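Local structure of GCN5-related N-acetyltransferase (Kribbella flavida, 4MY0) at residues C[20-25]-C[35-40]; C[69-74]-C[186-191]; C[158-163]-C[237-242]; C[294-299]-C[322-327]. The protein binds acetyl-coenzyme A and probably transfers its acetyl group to amine acceptors, possibly aminoglycosides. All blocks are in the same frame, centred on the assembly; numbering follows the deposited sequence.

Contact 1. Residues C[20-25]-C[35-40]; sequences DVLRVR and GAREDW
Leu22 meets the indole of Trp40 with one methyl and the guanidinium of Arg37 with the other, the tight part of the contact. CD2 of Leu22 stands over one face of Trp40, 3.6 Å from the centroid of its six-membered ring and 14° off the normal, a CH-pi contact. The indole gets there because its CG is anti to the backbone N (chi1 -173°), sending the ring to the other helix. The Val21 side chain crosses that of Trp40 at about a right angle, Val21 CG1 3.8 Å from Trp40 CH2. Leu22 CD1 lies over a face of the Arg37 guanidinium, 3.3 Å from NE, while Asp19 holds NH1 in a salt bridge.

The looser, wetter side is at Arg25, whose extended chain passes the indole with CD 3.9 Å from Trp40 NE1. A water joins them: it accepts from Arg25 NE at 3.2 Å and, more weakly, from Trp40 NE1.

The segment axes pass 12.3 Å apart at closest, spanned by side chains alone. Both helices lie in the first GNAT-family region, consistent with the helix pair after the first strand of this fold, and the Arg25 side chain is about 9 Å from the bound coenzyme A-type ligand. Leu32 touches Arg25 and Trp40, Phe53 of strand 53-58 touches Val21 and Trp40, and Val21 rests on Val62 and Ala65 of strand 61-75.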
loop_
_atom_site.group_PDB
_atom_site.type_symbol
_atom_site.label_atom_id
_atom_site.label_comp_id
_atom_site.label_asym_id
_atom_site.label_seq_id
_atom_site.Cartn_x
_atom_site.Cartn_y
_atom_site.Cartn_z
ATOM N N ASP C 20 -9.923 38.391 -2.373
ATOM C CA ASP C 20 -11.239 37.765 -2.230
ATOM C C ASP C 20 -11.395 36.526 -3.118
ATOM O O ASP C 20 -11.954 35.506 -2.683
ATOM C CB ASP C 20 -12.352 38.778 -2.511
ATOM C CG ASP C 20 -12.342 39.936 -1.526
ATOM O OD1 ASP C 20 -12.933 39.783 -0.434
ATOM O OD2 ASP C 20 -11.740 40.993 -1.840
ATOM N N VAL C 21 -10.911 36.602 -4.357
ATOM C CA VAL C 21 -10.948 35.425 -5.228
ATOM C C VAL C 21 -10.142 34.295 -4.592
ATOM O O VAL C 21 -10.567 33.141 -4.608
ATOM C CB VAL C 21 -10.414 35.737 -6.632
ATOM C CG1 VAL C 21 -10.282 34.448 -7.447
ATOM C CG2 VAL C 21 -11.342 36.734 -7.339
ATOM N N LEU C 22 -8.991 34.637 -4.008
ATOM C CA LEU C 22 -8.172 33.644 -3.308
ATOM C C LEU C 22 -8.903 32.950 -2.154
ATOM O O LEU C 22 -8.687 31.755 -1.931
ATOM C CB LEU C 22 -6.865 34.255 -2.803
ATOM C CG LEU C 22 -5.805 34.434 -3.884
ATOM C CD1 LEU C 22 -4.601 35.162 -3.323
ATOM C CD2 LEU C 22 -5.402 33.086 -4.453
ATOM N N ARG C 23 -9.749 33.688 -1.424
ATOM C CA ARG C 23 -10.572 33.070 -0.379
ATOM C C ARG C 23 -11.499 32.030 -0.981
ATOM O O ARG C 23 -11.602 30.913 -0.475
ATOM C CB ARG C 23 -11.417 34.103 0.376
ATOM C CG ARG C 23 -12.195 33.487 1.568
ATOM C CD ARG C 23 -13.583 34.105 1.786
ATOM N NE ARG C 23 -13.515 35.564 1.848
ATOM C CZ ARG C 23 -14.015 36.379 0.922
ATOM N NH1 ARG C 23 -14.654 35.887 -0.131
ATOM N NH2 ARG C 23 -13.892 37.692 1.061
ATOM N N VAL C 24 -12.186 32.396 -2.060
ATOM C CA VAL C 24 -13.107 31.467 -2.701
ATOM C C VAL C 24 -12.344 30.259 -3.259
ATOM O O VAL C 24 -12.811 29.121 -3.194
ATOM C CB VAL C 24 -13.909 32.148 -3.824
ATOM C CG1 VAL C 24 -14.913 31.163 -4.437
ATOM C CG2 VAL C 24 -14.625 33.366 -3.291
ATOM N N ARG C 25 -11.163 30.509 -3.801
ATOM C CA ARG C 25 -10.355 29.429 -4.339
ATOM C C ARG C 25 -9.913 28.472 -3.228
ATOM O O ARG C 25 -9.977 27.261 -3.401
ATOM C CB ARG C 25 -9.124 29.977 -5.068
ATOM C CG ARG C 25 -8.310 28.889 -5.745
ATOM C CD ARG C 25 -6.883 29.337 -6.098
ATOM N NE ARG C 25 -6.148 28.211 -6.668
ATOM C CZ ARG C 25 -5.653 27.209 -5.940
ATOM N NH1 ARG C 25 -5.020 26.212 -6.541
ATOM N NH2 ARG C 25 -5.802 27.197 -4.616
ATOM N N GLY C 35 4.784 30.774 -1.375
ATOM C CA GLY C 35 5.472 31.020 -2.629
ATOM C C GLY C 35 4.583 30.849 -3.848
ATOM O O GLY C 35 4.843 31.430 -4.903
ATOM N N ALA C 36 3.529 30.051 -3.707
ATOM C CA ALA C 36 2.643 29.745 -4.829
ATOM C C ALA C 36 1.592 30.832 -5.015
ATOM O O ALA C 36 1.105 31.057 -6.125
ATOM C CB ALA C 36 1.978 28.382 -4.630
ATOM N N ARG C 37 1.246 31.492 -3.914
ATOM C CA ARG C 37 0.297 32.596 -3.918
ATOM C C ARG C 37 0.894 33.794 -4.658
ATOM O O ARG C 37 0.242 34.408 -5.512
ATOM C CB ARG C 37 -0.041 32.983 -2.480
ATOM C CG ARG C 37 -1.154 34.003 -2.346
ATOM C CD ARG C 37 -1.357 34.394 -0.891
ATOM N NE ARG C 37 -2.537 35.232 -0.713
ATOM C CZ ARG C 37 -2.549 36.547 -0.906
ATOM N NH1 ARG C 37 -3.668 37.232 -0.721
ATOM N NH2 ARG C 37 -1.442 37.176 -1.284
ATOM N N GLU C 38 2.139 34.110 -4.314
ATOM C CA GLU C 38 2.916 35.139 -4.998
ATOM C C GLU C 38 2.883 34.976 -6.517
ATOM O O GLU C 38 2.665 35.945 -7.249
ATOM C CB GLU C 38 4.365 35.094 -4.512
ATOM C CG GLU C 38 5.319 35.963 -5.314
ATOM C CD GLU C 38 6.553 36.346 -4.520
ATOM O OE1 GLU C 38 6.914 37.541 -4.529
ATOM O OE2 GLU C 38 7.154 35.453 -3.881
ATOM N N ASP C 39 3.097 33.747 -6.979
ATOM C CA ASP C 39 3.075 33.440 -8.404
ATOM C C ASP C 39 1.661 33.473 -8.984
ATOM O O ASP C 39 1.484 33.614 -10.198
ATOM C CB ASP C 39 3.715 32.071 -8.672
ATOM C CG ASP C 39 5.234 32.100 -8.567
ATOM O OD1 ASP C 39 5.766 31.872 -7.457
ATOM O OD2 ASP C 39 5.894 32.346 -9.602
ATOM N N TRP C 40 0.655 33.333 -8.124
ATOM C CA TRP C 40 -0.732 33.300 -8.582
ATOM C C TRP C 40 -1.248 34.721 -8.807
ATOM O O TRP C 40 -1.896 35.000 -9.818
ATOM C CB TRP C 40 -1.616 32.551 -7.575
ATOM C CG TRP C 40 -3.031 32.327 -8.028
ATOM C CD1 TRP C 40 -3.559 31.182 -8.575
ATOM C CD2 TRP C 40 -4.115 33.266 -7.941
ATOM N NE1 TRP C 40 -4.906 31.359 -8.835
ATOM C CE2 TRP C 40 -5.266 32.634 -8.462
ATOM C CE3 TRP C 40 -4.223 34.580 -7.468
ATOM C CZ2 TRP C 40 -6.507 33.275 -8.522
ATOM C CZ3 TRP C 40 -5.446 35.216 -7.536
ATOM C CH2 TRP C 40 -6.572 34.568 -8.061
HETATM O O HOH W 1 -7.150 29.017 -9.602
#

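Contact 2. Residues C[69-74]-C[186-191]; sequences WDFQQW and GLLVWP
Phe71 and Trp190 both carry CG anti to their carbonyl carbons, beside the backbone N (chi1 -73° for Phe71); the two side chains lie side by side, pointing the same way. The rings are nonetheless turned against each other: the edge of Phe71, led by CE1, enters the face of Trp190 with ring centroids 4.9 Å apart and planes at 79°. Trp190 in turn presents its CZ3 edge to the face of Trp69, at a centroid separation of 5.2 Å, which makes a chain of two T-shaped pairs. Phe71 is sandwiched as well, with Trp69 CB over one face and Leu188 CD1 over the opposite one, 4.1 Å from the centroid.

Next to this cluster the backbones pair. Val189 N donates to Gln72 O at 2.8 Å, whereas the return bond from Gln72 N to Val189 O is weak. Trp74 N then reaches Leu187 O at 2.9 Å, and Gly186 N closes on Trp74 O at 2.7 Å. The extended side chain of Gln73 adds a further bond, NE2 to Gly186 O at 2.8 Å, while its OE1 accepts from Trp75 NE1. Facing away from Gln73 and Leu188, Val189 CG2 packs against CD1 and NE1 of Trp74.

Phe392 stacks edge-to-face with Phe71. An antiparallel ladder (Gln72 with Val189 hydrogen-bonded, Gln73 with Leu188 non-hydrogen-bonded), flanked by the aromatic cluster of Trp69, Phe71 and Trp190, ties together the two GNAT-family regions of the chain.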
loop_
_atom_site.group_PDB
_atom_site.type_symbol
_atom_site.label_atom_id
_atom_site.label_comp_id
_atom_site.label_asym_id
_atom_site.label_seq_id
_atom_site.Cartn_x
_atom_site.Cartn_y
_atom_site.Cartn_z
ATOM N N TRP C 69 -7.787 31.742 -20.439
ATOM C CA TRP C 69 -6.490 31.760 -21.123
ATOM C C TRP C 69 -6.688 32.104 -22.590
ATOM O O TRP C 69 -7.595 31.558 -23.239
ATOM C CB TRP C 69 -5.816 30.384 -21.054
ATOM C CG TRP C 69 -5.216 30.033 -19.733
ATOM C CD1 TRP C 69 -5.768 29.243 -18.766
ATOM C CD2 TRP C 69 -3.930 30.428 -19.246
ATOM N NE1 TRP C 69 -4.910 29.139 -17.699
ATOM C CE2 TRP C 69 -3.773 29.856 -17.971
ATOM C CE3 TRP C 69 -2.898 31.217 -19.764
ATOM C CZ2 TRP C 69 -2.621 30.047 -17.204
ATOM C CZ3 TRP C 69 -1.761 31.411 -19.005
ATOM C CH2 TRP C 69 -1.626 30.827 -17.744
ATOM N N ASP C 70 -5.839 32.985 -23.118
ATOM C CA ASP C 70 -5.841 33.315 -24.542
ATOM C C ASP C 70 -4.971 32.319 -25.310
ATOM O O ASP C 70 -3.836 32.623 -25.684
ATOM C CB ASP C 70 -5.340 34.751 -24.766
ATOM C CG ASP C 70 -4.014 35.022 -24.072
ATOM O OD1 ASP C 70 -3.747 34.390 -23.022
ATOM O OD2 ASP C 70 -3.238 35.863 -24.582
ATOM N N PHE C 71 -5.495 31.117 -25.529
ATOM C CA PHE C 71 -4.729 30.073 -26.212
ATOM C C PHE C 71 -4.967 30.122 -27.706
ATOM O O PHE C 71 -5.832 30.853 -28.179
ATOM C CB PHE C 71 -5.195 28.691 -25.766
ATOM C CG PHE C 71 -4.767 28.298 -24.380
ATOM C CD1 PHE C 71 -3.481 28.553 -23.926
ATOM C CD2 PHE C 71 -5.657 27.629 -23.545
ATOM C CE1 PHE C 71 -3.090 28.157 -22.644
ATOM C CE2 PHE C 71 -5.281 27.227 -22.265
ATOM C CZ PHE C 71 -3.994 27.501 -21.811
ATOM N N GLN C 72 -4.199 29.319 -28.441
ATOM C CA GLN C 72 -4.635 28.823 -29.738
ATOM C C GLN C 72 -4.653 27.312 -29.583
ATOM O O GLN C 72 -4.024 26.775 -28.659
ATOM C CB GLN C 72 -3.694 29.254 -30.871
ATOM C CG GLN C 72 -3.451 30.759 -30.929
ATOM C CD GLN C 72 -3.051 31.231 -32.305
ATOM O OE1 GLN C 72 -3.847 31.180 -33.242
ATOM N NE2 GLN C 72 -1.816 31.703 -32.440
ATOM N N GLN C 73 -5.382 26.617 -30.451
ATOM C CA GLN C 73 -5.429 25.158 -30.368
ATOM C C GLN C 73 -5.305 24.574 -31.762
ATOM O O GLN C 73 -5.934 25.050 -32.714
ATOM C CB GLN C 73 -6.700 24.664 -29.673
ATOM C CG GLN C 73 -6.609 23.200 -29.220
ATOM C CD GLN C 73 -7.891 22.701 -28.589
ATOM O OE1 GLN C 73 -8.976 23.182 -28.910
ATOM N NE2 GLN C 73 -7.772 21.735 -27.684
ATOM N N TRP C 74 -4.461 23.560 -31.893
ATOM C CA TRP C 74 -4.257 22.936 -33.193
ATOM C C TRP C 74 -5.488 22.118 -33.555
ATOM O O TRP C 74 -6.005 21.372 -32.721
ATOM C CB TRP C 74 -3.031 22.026 -33.146
ATOM C CG TRP C 74 -1.718 22.771 -33.157
ATOM C CD1 TRP C 74 -0.957 23.127 -32.075
ATOM C CD2 TRP C 74 -1.014 23.236 -34.315
ATOM N NE1 TRP C 74 0.178 23.783 -32.497
ATOM C CE2 TRP C 74 0.168 23.863 -33.867
ATOM C CE3 TRP C 74 -1.273 23.185 -35.689
ATOM C CZ2 TRP C 74 1.089 24.440 -34.745
ATOM C CZ3 TRP C 74 -0.353 23.746 -36.562
ATOM C CH2 TRP C 74 0.814 24.367 -36.088
ATOM N N GLY C 186 -5.725 19.215 -31.153
ATOM C CA GLY C 186 -5.910 19.176 -29.712
ATOM C C GLY C 186 -4.871 19.983 -28.961
ATOM O O GLY C 186 -5.183 20.601 -27.943
ATOM N N LEU C 187 -3.639 19.993 -29.464
ATOM C CA LEU C 187 -2.520 20.606 -28.738
ATOM C C LEU C 187 -2.656 22.117 -28.492
ATOM O O LEU C 187 -3.138 22.857 -29.356
ATOM C CB LEU C 187 -1.218 20.295 -29.474
ATOM C CG LEU C 187 -0.922 18.801 -29.398
ATOM C CD1 LEU C 187 -0.750 18.174 -30.763
ATOM C CD2 LEU C 187 0.295 18.561 -28.525
ATOM N N LEU C 188 -2.218 22.568 -27.314
ATOM C CA LEU C 188 -2.233 23.993 -26.986
ATOM C C LEU C 188 -1.093 24.747 -27.674
ATOM O O LEU C 188 0.006 24.212 -27.840
ATOM C CB LEU C 188 -2.105 24.212 -25.478
ATOM C CG LEU C 188 -3.177 23.692 -24.527
ATOM C CD1 LEU C 188 -2.862 24.101 -23.099
ATOM C CD2 LEU C 188 -4.512 24.226 -24.944
ATOM N N VAL C 189 -1.365 25.991 -28.059
ATOM C CA VAL C 189 -0.323 26.934 -28.455
ATOM C C VAL C 189 -0.229 27.993 -27.356
ATOM O O VAL C 189 -1.210 28.688 -27.077
ATOM C CB VAL C 189 -0.677 27.654 -29.761
ATOM C CG1 VAL C 189 0.399 28.677 -30.106
ATOM C CG2 VAL C 189 -0.868 26.661 -30.887
ATOM N N TRP C 190 0.934 28.107 -26.723
ATOM C CA TRP C 190 1.141 29.105 -25.683
ATOM C C TRP C 190 1.813 30.334 -26.272
ATOM O O TRP C 190 2.551 30.230 -27.251
ATOM C CB TRP C 190 2.048 28.547 -24.578
ATOM C CG TRP C 190 1.450 27.452 -23.754
ATOM C CD1 TRP C 190 1.447 26.112 -24.034
ATOM C CD2 TRP C 190 0.786 27.599 -22.492
ATOM N NE1 TRP C 190 0.805 25.423 -23.025
ATOM C CE2 TRP C 190 0.396 26.318 -22.067
ATOM C CE3 TRP C 190 0.481 28.697 -21.683
ATOM C CZ2 TRP C 190 -0.289 26.107 -20.867
ATOM C CZ3 TRP C 190 -0.192 28.484 -20.496
ATOM C CH2 TRP C 190 -0.572 27.210 -20.100
ATOM N N PRO C 191 1.582 31.507 -25.662
ATOM C CA PRO C 191 2.360 32.701 -26.036
ATOM C C PRO C 191 3.865 32.443 -25.905
ATOM O O PRO C 191 4.267 31.667 -25.030
ATOM C CB PRO C 191 1.932 33.735 -24.993
ATOM C CG PRO C 191 0.574 33.264 -24.509
ATOM C CD PRO C 191 0.628 31.764 -24.566
#

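Contact 3. Residues C[158-163]-C[237-242]; sequences VAVRRA and RALWAT
The flat group at this contact is the peptide carbonyl of Ala238, the residue whose CB receives Val158 and Val160: Thr242 OG1 and Thr242 N approach its oxygen from opposite faces of the carbonyl plane. Helix 233-244 here packs beside the chain leading into strand 161-162, consistent with the helix-on-sheet packing of a GNAT fold.

OG1 donates to Ala238 O at 2.7 Å from a position tilted 30° out of the plane, and the ordinary helical bond from Thr242 N comes in at 2.9 Å. The threonine hydroxyl is thus turned back onto its own helix, which satisfies it without a polar partner on the facing segment.

What crosses between the segments is purely van der Waals. Ala238 CB touches Val158 CB at 3.8 Å and Val160 CG2 at 4.0 Å. The two methyls of Val160 divide the contact: CG2 is anti to the carbonyl carbon and turns to Ala238, while CG1, anti to the backbone N (chi1 174°), turns toward Leu239 and Thr242.

Beyond the contact, Tyr207 of strand 205-209 packs on Val160, Leu228 of strand 222-230 touches Leu239, and Pro92 of a neighbouring subunit touches Thr242. The side chain of Thr242 is about 11 Å from a bound acetyl-coenzyme A. Val160 CG1 lies 4.0 Å from Thr242 OG1 and 4.3 Å from Leu239 CD2.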
loop_
_atom_site.group_PDB
_atom_site.type_symbol
_atom_site.label_atom_id
_atom_site.label_comp_id
_atom_site.label_asym_id
_atom_site.label_seq_id
_atom_site.Cartn_x
_atom_site.Cartn_y
_atom_site.Cartn_z
ATOM N N VAL C 158 24.205 13.044 -32.892
ATOM C CA VAL C 158 23.374 14.243 -32.965
ATOM C C VAL C 158 23.804 15.281 -31.934
ATOM O O VAL C 158 23.869 14.990 -30.733
ATOM C CB VAL C 158 21.887 13.914 -32.745
ATOM C CG1 VAL C 158 21.028 15.173 -32.882
ATOM C CG2 VAL C 158 21.433 12.843 -33.722
ATOM N N ALA C 159 24.088 16.495 -32.403
ATOM C CA ALA C 159 24.374 17.621 -31.516
ATOM C C ALA C 159 23.129 17.990 -30.702
ATOM O O ALA C 159 22.084 18.311 -31.263
ATOM C CB ALA C 159 24.882 18.832 -32.321
ATOM N N VAL C 160 23.251 17.913 -29.380
ATOM C CA VAL C 160 22.180 18.264 -28.458
ATOM C C VAL C 160 22.756 19.234 -27.440
ATOM O O VAL C 160 23.771 18.938 -26.825
ATOM C CB VAL C 160 21.679 17.032 -27.691
ATOM C CG1 VAL C 160 20.669 17.446 -26.638
ATOM C CG2 VAL C 160 21.065 16.032 -28.639
ATOM N N ARG C 161 22.135 20.395 -27.259
ATOM C CA ARG C 161 22.681 21.351 -26.302
ATOM C C ARG C 161 21.632 21.780 -25.287
ATOM O O ARG C 161 20.429 21.662 -25.530
ATOM C CB ARG C 161 23.262 22.576 -27.017
ATOM C CG ARG C 161 22.220 23.580 -27.415
ATOM C CD ARG C 161 22.852 24.932 -27.781
ATOM N NE ARG C 161 21.857 26.002 -27.812
ATOM C CZ ARG C 161 21.168 26.346 -28.892
ATOM N NH1 ARG C 161 20.285 27.337 -28.838
ATOM N NH2 ARG C 161 21.366 25.702 -30.035
ATOM N N ARG C 162 22.094 22.265 -24.142
ATOM C CA ARG C 162 21.193 22.768 -23.122
ATOM C C ARG C 162 20.467 23.995 -23.650
ATOM O O ARG C 162 21.067 24.841 -24.309
ATOM C CB ARG C 162 21.969 23.118 -21.849
ATOM C CG ARG C 162 21.121 23.797 -20.780
ATOM C CD ARG C 162 21.738 23.641 -19.393
ATOM N NE ARG C 162 23.064 24.243 -19.301
ATOM C CZ ARG C 162 23.280 25.554 -19.254
ATOM N NH1 ARG C 162 22.258 26.405 -19.316
ATOM N NH2 ARG C 162 24.519 26.018 -19.166
ATOM N N ALA C 163 19.170 24.090 -23.376
ATOM C CA ALA C 163 18.403 25.234 -23.852
ATOM C C ALA C 163 17.980 26.125 -22.689
ATOM O O ALA C 163 18.027 25.712 -21.520
ATOM C CB ALA C 163 17.185 24.776 -24.635
ATOM N N ARG C 237 16.038 9.532 -31.042
ATOM C CA ARG C 237 16.848 8.636 -30.232
ATOM C C ARG C 237 17.722 9.443 -29.277
ATOM O O ARG C 237 17.767 9.154 -28.082
ATOM C CB ARG C 237 17.686 7.720 -31.119
ATOM C CG ARG C 237 16.859 6.709 -31.901
ATOM C CD ARG C 237 17.747 5.849 -32.824
ATOM N NE ARG C 237 16.997 4.754 -33.441
ATOM C CZ ARG C 237 16.705 3.610 -32.822
ATOM N NH1 ARG C 237 17.102 3.406 -31.573
ATOM N NH2 ARG C 237 16.024 2.664 -33.452
ATOM N N ALA C 238 18.368 10.487 -29.800
ATOM C CA ALA C 238 19.268 11.329 -29.003
ATOM C C ALA C 238 18.566 12.018 -27.833
ATOM O O ALA C 238 19.118 12.095 -26.732
ATOM C CB ALA C 238 19.955 12.374 -29.894
ATOM N N LEU C 239 17.370 12.548 -28.078
ATOM C CA LEU C 239 16.655 13.286 -27.044
ATOM C C LEU C 239 16.102 12.336 -25.983
ATOM O O LEU C 239 16.179 12.630 -24.791
ATOM C CB LEU C 239 15.533 14.125 -27.648
ATOM C CG LEU C 239 15.949 15.291 -28.544
ATOM C CD1 LEU C 239 14.730 15.855 -29.224
ATOM C CD2 LEU C 239 16.663 16.377 -27.748
ATOM N N TRP C 240 15.546 11.201 -26.403
ATOM C CA TRP C 240 15.130 10.182 -25.425
ATOM C C TRP C 240 16.339 9.682 -24.655
ATOM O O TRP C 240 16.257 9.424 -23.461
ATOM C CB TRP C 240 14.409 9.006 -26.092
ATOM C CG TRP C 240 12.995 9.332 -26.455
ATOM C CD1 TRP C 240 12.474 9.462 -27.713
ATOM C CD2 TRP C 240 11.917 9.598 -25.544
ATOM N NE1 TRP C 240 11.132 9.787 -27.638
ATOM C CE2 TRP C 240 10.772 9.889 -26.319
ATOM C CE3 TRP C 240 11.816 9.637 -24.144
ATOM C CZ2 TRP C 240 9.536 10.206 -25.740
ATOM C CZ3 TRP C 240 10.597 9.947 -23.571
ATOM C CH2 TRP C 240 9.468 10.224 -24.365
ATOM N N ALA C 241 17.468 9.534 -25.340
ATOM C CA ALA C 241 18.658 9.028 -24.665
ATOM C C ALA C 241 19.192 10.059 -23.657
ATOM O O ALA C 241 19.715 9.689 -22.607
ATOM C CB ALA C 241 19.727 8.612 -25.677
ATOM N N THR C 242 19.043 11.346 -23.972
ATOM C CA THR C 242 19.361 12.411 -23.013
ATOM C C THR C 242 18.550 12.257 -21.722
ATOM O O THR C 242 19.112 12.275 -20.626
ATOM C CB THR C 242 19.110 13.805 -23.610
ATOM O OG1 THR C 242 19.846 13.929 -24.830
ATOM C CG2 THR C 242 19.554 14.905 -22.640
#

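Contact 4. Residues C[294-299]-C[322-327]; sequences RGFAPG and LSVADG
Two polar contacts link Phe296 and Gly327 through their backbones. Phe296 N donates to Gly327 O at 2.9 Å with an N-H...O angle of 147°, approaching from well above the carbonyl plane. In the other direction Gly327 CA offers a weaker CA-H...O contact to Phe296 O, 3.4 Å away, so each backbone oxygen is met by the other residue.

The apolar part belongs to Phe296 and Val324, whose side chains cross at about a right angle. Val324 CG2 sits over one face of the ring, 4.2 Å from its centroid and 20° off the normal, as a CH-pi contact. The second methyl, CG1, bears on the root of the side chain, 3.9 Å from Phe296 CB. This is possible because CG of Phe296 is anti to the carbonyl carbon (chi1 -73°), which lays the ring over the strand, with Gly327 O near the plane at its edge.

On the opposite face of the ring lies the aliphatic chain of Arg294, with CD 3.8 Å above the plane. The guanidinium of Arg294 has its main partner in Tyr352, through a bond from NH2 to the carbonyl oxygen and a cation-pi contact. Phe381 meets the Phe296 ring edge-to-face.

Asp326 and Gly327, both with positive phi, form the two-residue type I' turn of the hairpin between strands 318-325 and 328-333, and the loop after helix 287-293 is pinned to it within the sterol carrier protein-like domain.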
loop_
_atom_site.group_PDB
_atom_site.type_symbol
_atom_site.label_atom_id
_atom_site.label_comp_id
_atom_site.label_asym_id
_atom_site.label_seq_id
_atom_site.Cartn_x
_atom_site.Cartn_y
_atom_site.Cartn_z
ATOM N N ARG C 294 -10.286 25.595 -39.191
ATOM C CA ARG C 294 -9.874 24.205 -38.996
ATOM C C ARG C 294 -9.112 23.663 -40.203
ATOM O O ARG C 294 -9.388 24.044 -41.336
ATOM C CB ARG C 294 -11.099 23.311 -38.748
ATOM C CG ARG C 294 -10.747 21.943 -38.132
ATOM C CD ARG C 294 -11.960 21.041 -38.024
ATOM N NE ARG C 294 -11.790 19.927 -37.076
ATOM C CZ ARG C 294 -11.161 18.788 -37.369
ATOM N NH1 ARG C 294 -10.626 18.620 -38.573
ATOM N NH2 ARG C 294 -11.063 17.809 -36.468
ATOM N N GLY C 295 -8.147 22.777 -39.966
ATOM C CA GLY C 295 -7.575 22.008 -41.066
ATOM C C GLY C 295 -8.478 20.809 -41.287
ATOM O O GLY C 295 -9.073 20.309 -40.331
ATOM N N PHE C 296 -8.622 20.366 -42.531
ATOM C CA PHE C 296 -9.429 19.181 -42.813
ATOM C C PHE C 296 -8.585 18.127 -43.515
ATOM O O PHE C 296 -7.615 18.462 -44.186
ATOM C CB PHE C 296 -10.655 19.537 -43.662
ATOM C CG PHE C 296 -11.720 20.267 -42.896
ATOM C CD1 PHE C 296 -12.723 19.565 -42.243
ATOM C CD2 PHE C 296 -11.706 21.654 -42.803
ATOM C CE1 PHE C 296 -13.695 20.230 -41.513
ATOM C CE2 PHE C 296 -12.685 22.326 -42.073
ATOM C CZ PHE C 296 -13.676 21.617 -41.436
ATOM N N ALA C 297 -8.970 16.863 -43.359
ATOM C CA ALA C 297 -8.207 15.733 -43.887
ATOM C C ALA C 297 -7.903 15.842 -45.382
ATOM O O ALA C 297 -8.791 16.108 -46.184
ATOM C CB ALA C 297 -8.931 14.422 -43.587
ATOM N N PRO C 298 -6.633 15.620 -45.756
ATOM C CA PRO C 298 -6.188 15.626 -47.154
ATOM C C PRO C 298 -7.070 14.717 -48.001
ATOM O O PRO C 298 -7.355 13.594 -47.587
ATOM C CB PRO C 298 -4.774 15.035 -47.075
ATOM C CG PRO C 298 -4.324 15.295 -45.681
ATOM C CD PRO C 298 -5.557 15.226 -44.829
ATOM N N GLY C 299 -7.516 15.200 -49.153
ATOM C CA GLY C 299 -8.311 14.382 -50.052
ATOM C C GLY C 299 -9.779 14.271 -49.681
ATOM O O GLY C 299 -10.605 13.893 -50.515
ATOM N N LEU C 322 -22.218 22.541 -44.893
ATOM C CA LEU C 322 -20.777 22.372 -44.734
ATOM C C LEU C 322 -20.142 21.933 -46.057
ATOM O O LEU C 322 -20.524 20.910 -46.639
ATOM C CB LEU C 322 -20.471 21.361 -43.627
ATOM C CG LEU C 322 -18.993 21.015 -43.406
ATOM C CD1 LEU C 322 -18.233 22.183 -42.788
ATOM C CD2 LEU C 322 -18.863 19.770 -42.541
ATOM N N SER C 323 -19.179 22.720 -46.531
ATOM C CA SER C 323 -18.446 22.409 -47.755
ATOM C C SER C 323 -16.994 22.141 -47.381
ATOM O O SER C 323 -16.332 23.001 -46.782
ATOM C CB SER C 323 -18.523 23.588 -48.731
ATOM O OG SER C 323 -18.018 23.239 -50.010
ATOM N N VAL C 324 -16.510 20.940 -47.696
ATOM C CA VAL C 324 -15.121 20.583 -47.421
ATOM C C VAL C 324 -14.442 20.090 -48.683
ATOM O O VAL C 324 -14.937 19.174 -49.338
ATOM C CB VAL C 324 -15.005 19.487 -46.372
ATOM C CG1 VAL C 324 -13.547 19.087 -46.211
ATOM C CG2 VAL C 324 -15.585 19.958 -45.031
ATOM N N ALA C 325 -13.313 20.703 -49.028
ATOM C CA ALA C 325 -12.528 20.282 -50.192
ATOM C C ALA C 325 -11.105 20.800 -50.063
ATOM O O ALA C 325 -10.895 21.935 -49.619
ATOM C CB ALA C 325 -13.155 20.791 -51.477
ATOM N N ASP C 326 -10.136 19.960 -50.430
ATOM C CA ASP C 326 -8.734 20.371 -50.503
ATOM C C ASP C 326 -8.204 20.925 -49.179
ATOM O O ASP C 326 -7.452 21.904 -49.154
ATOM C CB ASP C 326 -8.535 21.389 -51.635
ATOM C CG ASP C 326 -8.969 20.846 -52.988
ATOM O OD1 ASP C 326 -9.595 21.597 -53.771
ATOM O OD2 ASP C 326 -8.682 19.663 -53.269
ATOM N N GLY C 327 -8.626 20.303 -48.087
ATOM C CA GLY C 327 -8.091 20.602 -46.771
ATOM C C GLY C 327 -8.733 21.775 -46.058
ATOM O O GLY C 327 -8.386 22.064 -44.916
#

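Contact 2, partly buried, has its centre about 7 Å from that of the chain; the other contact centres lie about 22 to 28 Å out. Contact 1 is a surface contact, while contacts 3 and 4 are buried locally despite their outlying places. Strand 61-75 connects the first two: it forms the ladder of contact 2 and is touched by helix 18-26 of contact 1. Chemistry follows place: contact 2 combines strand hydrogen bonds with aromatic stacking, contact 4 has one backbone bond beside a covered ring, contact 3 is apolar, and contact 1 mixes aromatic packing with arginines and water. Contact 4 belongs to the sterol carrier protein-like region but is tied to strand 61-75 through Gly295 and Trp75.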